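PDB 2PLW: ribosomal RNA methyltransferase, putative from Plasmodium falciparum, which binds S-adenosylmethionine and probably transfers its methyl group to a ribose 2'-hydroxyl of ribosomal RNA. Local coordinates for residues K50-D55 against Y66-E71. Sequence-based numbering, arbitrary orientation.
Sequences KIIGID and YFIQGE. With SAM (S-adenosylmethionine), chain C.
From I51 to D55 the strand 50-55 runs parallel to Y66-Q69, the edge strand of the sheet, and the two are laced by a ladder of backbone hydrogen bonds: Y66 N to I51 O, G53 N to Y66 O (2.8 Å), I68 N to G53 O, and a longer rung from D55 N to I68 O (3.3 Å). A fifth bond, G70 N to D55 O, continues the ladder past the end of the edge strand, but its donor stands well above the carbonyl plane as the chain turns off toward the cofactor.

Side chains alternate between the faces. On one, I52, I54 and I68 form an apolar row; I68 packs against helix 93-102, while I52 and I54 also touch L27 of strand 24-29. Within the row I52 CG2 meets I68 CD1 at 3.9 Å, and I54 CG1 lies alongside I68 CB. The other face has only hydrogen at G53, and the F67 ring leans across the neighbouring strand there; with CG anti to the backbone N (chi1 172°), CD1 comes to 3.4 Å from G53 O and CE1 lies near D55 N. At the start of the pair the Y66 ring presents its CD2 edge to I51 O, CE2 touches K50 CG, and one water joins K50 NZ to Y66 OH.

At the opposite end, D55 grips the ribose of S-adenosylmethionine with both carboxylate oxygens, OD1 accepting from O2' (2.6 Å) and OD2 from O3' (2.7 Å). The backbone N atoms of K57 and Y32 also donate hydrogen bonds to OD1 and OD2 respectively, fixing the rotation of the carboxylate. G70 O approaches adenine C2 at 3.4 Å, and E71 CG lies near N6. An acidic residue closing the second strand of a Rossmann-like sheet and holding both ribose hydroxyls is the hallmark of class I methyltransferases, here in the FtsJ-like methyltransferase domain of an RlmE-family protein.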
loop_
_atom_site.group_PDB
_atom_site.type_symbol
_atom_site.label_atom_id
_atom_site.label_comp_id
_atom_site.label_asym_id
_atom_site.label_seq_id
_atom_site.Cartn_x
_atom_site.Cartn_y
_atom_site.Cartn_z
ATOM N N LYS A 50 -13.011 0.088 7.822
ATOM C CA LYS A 50 -12.862 -1.228 7.198
ATOM C C LYS A 50 -11.375 -1.379 6.930
ATOM O O LYS A 50 -10.761 -0.493 6.336
ATOM C CB LYS A 50 -13.583 -1.313 5.864
ATOM C CG LYS A 50 -15.011 -1.741 5.935
ATOM C CD LYS A 50 -15.644 -1.734 4.542
ATOM C CE LYS A 50 -17.061 -2.318 4.592
ATOM N NZ LYS A 50 -17.944 -1.762 5.669
ATOM N N ILE A 51 -10.808 -2.474 7.408
ATOM C CA ILE A 51 -9.394 -2.780 7.202
ATOM C C ILE A 51 -9.293 -4.017 6.298
ATOM O O ILE A 51 -9.844 -5.066 6.619
ATOM C CB ILE A 51 -8.681 -3.001 8.549
ATOM C CG1 ILE A 51 -8.888 -1.778 9.453
ATOM C CG2 ILE A 51 -7.191 -3.225 8.343
ATOM C CD1 ILE A 51 -8.703 -2.107 10.911
ATOM N N ILE A 52 -8.609 -3.867 5.165
ATOM C CA ILE A 52 -8.456 -4.946 4.176
ATOM C C ILE A 52 -6.963 -5.206 3.960
ATOM O O ILE A 52 -6.183 -4.278 3.800
ATOM C CB ILE A 52 -9.136 -4.603 2.812
ATOM C CG1 ILE A 52 -10.592 -4.154 3.018
ATOM C CG2 ILE A 52 -9.056 -5.806 1.859
ATOM C CD1 ILE A 52 -11.126 -3.308 1.899
ATOM N N GLY A 53 -6.590 -6.480 3.936
ATOM C CA GLY A 53 -5.207 -6.880 3.679
ATOM C C GLY A 53 -5.155 -7.692 2.413
ATOM O O GLY A 53 -6.013 -8.569 2.205
ATOM N N ILE A 54 -4.125 -7.459 1.602
ATOM C CA ILE A 54 -3.933 -8.271 0.399
ATOM C C ILE A 54 -2.518 -8.808 0.425
ATOM O O ILE A 54 -1.592 -8.047 0.648
ATOM C CB ILE A 54 -4.142 -7.464 -0.899
ATOM C CG1 ILE A 54 -5.633 -7.161 -1.094
ATOM C CG2 ILE A 54 -3.700 -8.339 -2.135
ATOM C CD1 ILE A 54 -5.917 -6.255 -2.287
ATOM N N ASP A 55 -2.338 -10.103 0.189
ATOM C CA ASP A 55 -0.979 -10.629 -0.050
ATOM C C ASP A 55 -1.079 -11.854 -0.924
ATOM O O ASP A 55 -2.097 -12.529 -0.911
ATOM C CB ASP A 55 -0.310 -11.016 1.275
ATOM C CG ASP A 55 1.184 -11.108 1.185
ATOM O OD1 ASP A 55 1.719 -12.015 0.510
ATOM O OD2 ASP A 55 1.850 -10.280 1.822
ATOM N N TYR A 66 -10.425 -7.918 6.858
ATOM C CA TYR A 66 -10.781 -8.698 5.668
ATOM C C TYR A 66 -9.477 -9.042 4.981
ATOM O O TYR A 66 -8.651 -8.155 4.756
ATOM C CB TYR A 66 -11.613 -7.881 4.697
ATOM C CG TYR A 66 -12.928 -7.382 5.227
ATOM C CD1 TYR A 66 -14.082 -8.138 5.084
ATOM C CD2 TYR A 66 -13.025 -6.131 5.842
ATOM C CE1 TYR A 66 -15.307 -7.664 5.551
ATOM C CE2 TYR A 66 -14.253 -5.667 6.331
ATOM C CZ TYR A 66 -15.384 -6.438 6.175
ATOM O OH TYR A 66 -16.606 -5.999 6.652
ATOM N N PHE A 67 -9.270 -10.309 4.648
ATOM C CA PHE A 67 -8.074 -10.666 3.915
ATOM C C PHE A 67 -8.448 -11.130 2.504
ATOM O O PHE A 67 -9.486 -11.786 2.298
ATOM C CB PHE A 67 -7.269 -11.754 4.649
ATOM C CG PHE A 67 -6.127 -12.298 3.833
ATOM C CD1 PHE A 67 -5.010 -11.514 3.588
ATOM C CD2 PHE A 67 -6.179 -13.586 3.319
ATOM C CE1 PHE A 67 -3.952 -12.018 2.843
ATOM C CE2 PHE A 67 -5.124 -14.106 2.559
ATOM C CZ PHE A 67 -4.026 -13.313 2.305
ATOM N N ILE A 68 -7.598 -10.778 1.545
ATOM C CA ILE A 68 -7.767 -11.217 0.158
ATOM C C ILE A 68 -6.442 -11.780 -0.304
ATOM O O ILE A 68 -5.435 -11.075 -0.324
ATOM C CB ILE A 68 -8.222 -10.058 -0.773
ATOM C CG1 ILE A 68 -9.628 -9.582 -0.371
ATOM C CG2 ILE A 68 -8.120 -10.498 -2.252
ATOM C CD1 ILE A 68 -10.064 -8.260 -1.059
ATOM N N GLN A 69 -6.432 -13.061 -0.669
ATOM C CA GLN A 69 -5.218 -13.588 -1.250
ATOM C C GLN A 69 -5.145 -13.180 -2.725
ATOM O O GLN A 69 -6.089 -13.384 -3.502
ATOM C CB GLN A 69 -5.095 -15.107 -1.103
ATOM C CG GLN A 69 -3.730 -15.568 -1.556
ATOM C CD GLN A 69 -3.586 -17.085 -1.612
ATOM O OE1 GLN A 69 -4.574 -17.803 -1.669
ATOM N NE2 GLN A 69 -2.340 -17.567 -1.598
ATOM N N GLY A 70 -4.028 -12.593 -3.105
ATOM C CA GLY A 70 -3.835 -12.184 -4.497
ATOM C C GLY A 70 -2.548 -11.445 -4.745
ATOM O O GLY A 70 -2.014 -10.792 -3.859
ATOM N N GLU A 71 -2.024 -11.574 -5.956
ATOM C CA GLU A 71 -0.827 -10.855 -6.309
ATOM C C GLU A 71 -1.223 -9.618 -7.127
ATOM O O GLU A 71 -1.738 -9.740 -8.239
ATOM C CB GLU A 71 0.118 -11.768 -7.105
ATOM C CG GLU A 71 1.357 -11.048 -7.623
ATOM C CD GLU A 71 2.329 -11.992 -8.320
ATOM O OE1 GLU A 71 1.966 -13.161 -8.566
ATOM O OE2 GLU A 71 3.447 -11.554 -8.624
HETATM N N SAM C . 3.804 -5.224 6.219
HETATM C CA SAM C . 3.810 -6.692 6.535
HETATM C C SAM C . 3.584 -6.949 8.025
HETATM O O SAM C . 3.726 -6.018 8.818
HETATM O OXT SAM C . 3.236 -8.050 8.470
HETATM C CB SAM C . 5.136 -7.307 6.068
HETATM C CG SAM C . 5.144 -7.333 4.541
HETATM S SD SAM C . 6.411 -8.378 3.797
HETATM C CE SAM C . 7.850 -7.376 4.203
HETATM C "C5'" SAM C . 6.205 -8.043 2.028
HETATM C "C4'" SAM C . 5.029 -8.836 1.456
HETATM O "O4'" SAM C . 4.769 -8.350 0.137
HETATM C "C3'" SAM C . 5.252 -10.363 1.326
HETATM O "O3'" SAM C . 4.417 -11.077 2.213
HETATM C "C2'" SAM C . 4.908 -10.670 -0.139
HETATM O "O2'" SAM C . 4.171 -11.864 -0.380
HETATM C "C1'" SAM C . 4.125 -9.433 -0.539
HETATM N N9 SAM C . 4.064 -9.147 -1.974
HETATM C C8 SAM C . 5.101 -8.994 -2.871
HETATM N N7 SAM C . 4.583 -8.697 -4.081
HETATM C C5 SAM C . 3.230 -8.655 -3.957
HETATM C C6 SAM C . 2.194 -8.393 -4.854
HETATM N N6 SAM C . 2.440 -8.116 -6.127
HETATM N N1 SAM C . 0.891 -8.413 -4.425
HETATM C C2 SAM C . 0.576 -8.688 -3.107
HETATM N N3 SAM C . 1.598 -8.934 -2.210
HETATM C C4 SAM C . 2.893 -8.933 -2.638
HETATM O O HOH W 1 -16.929 -3.686 7.806
#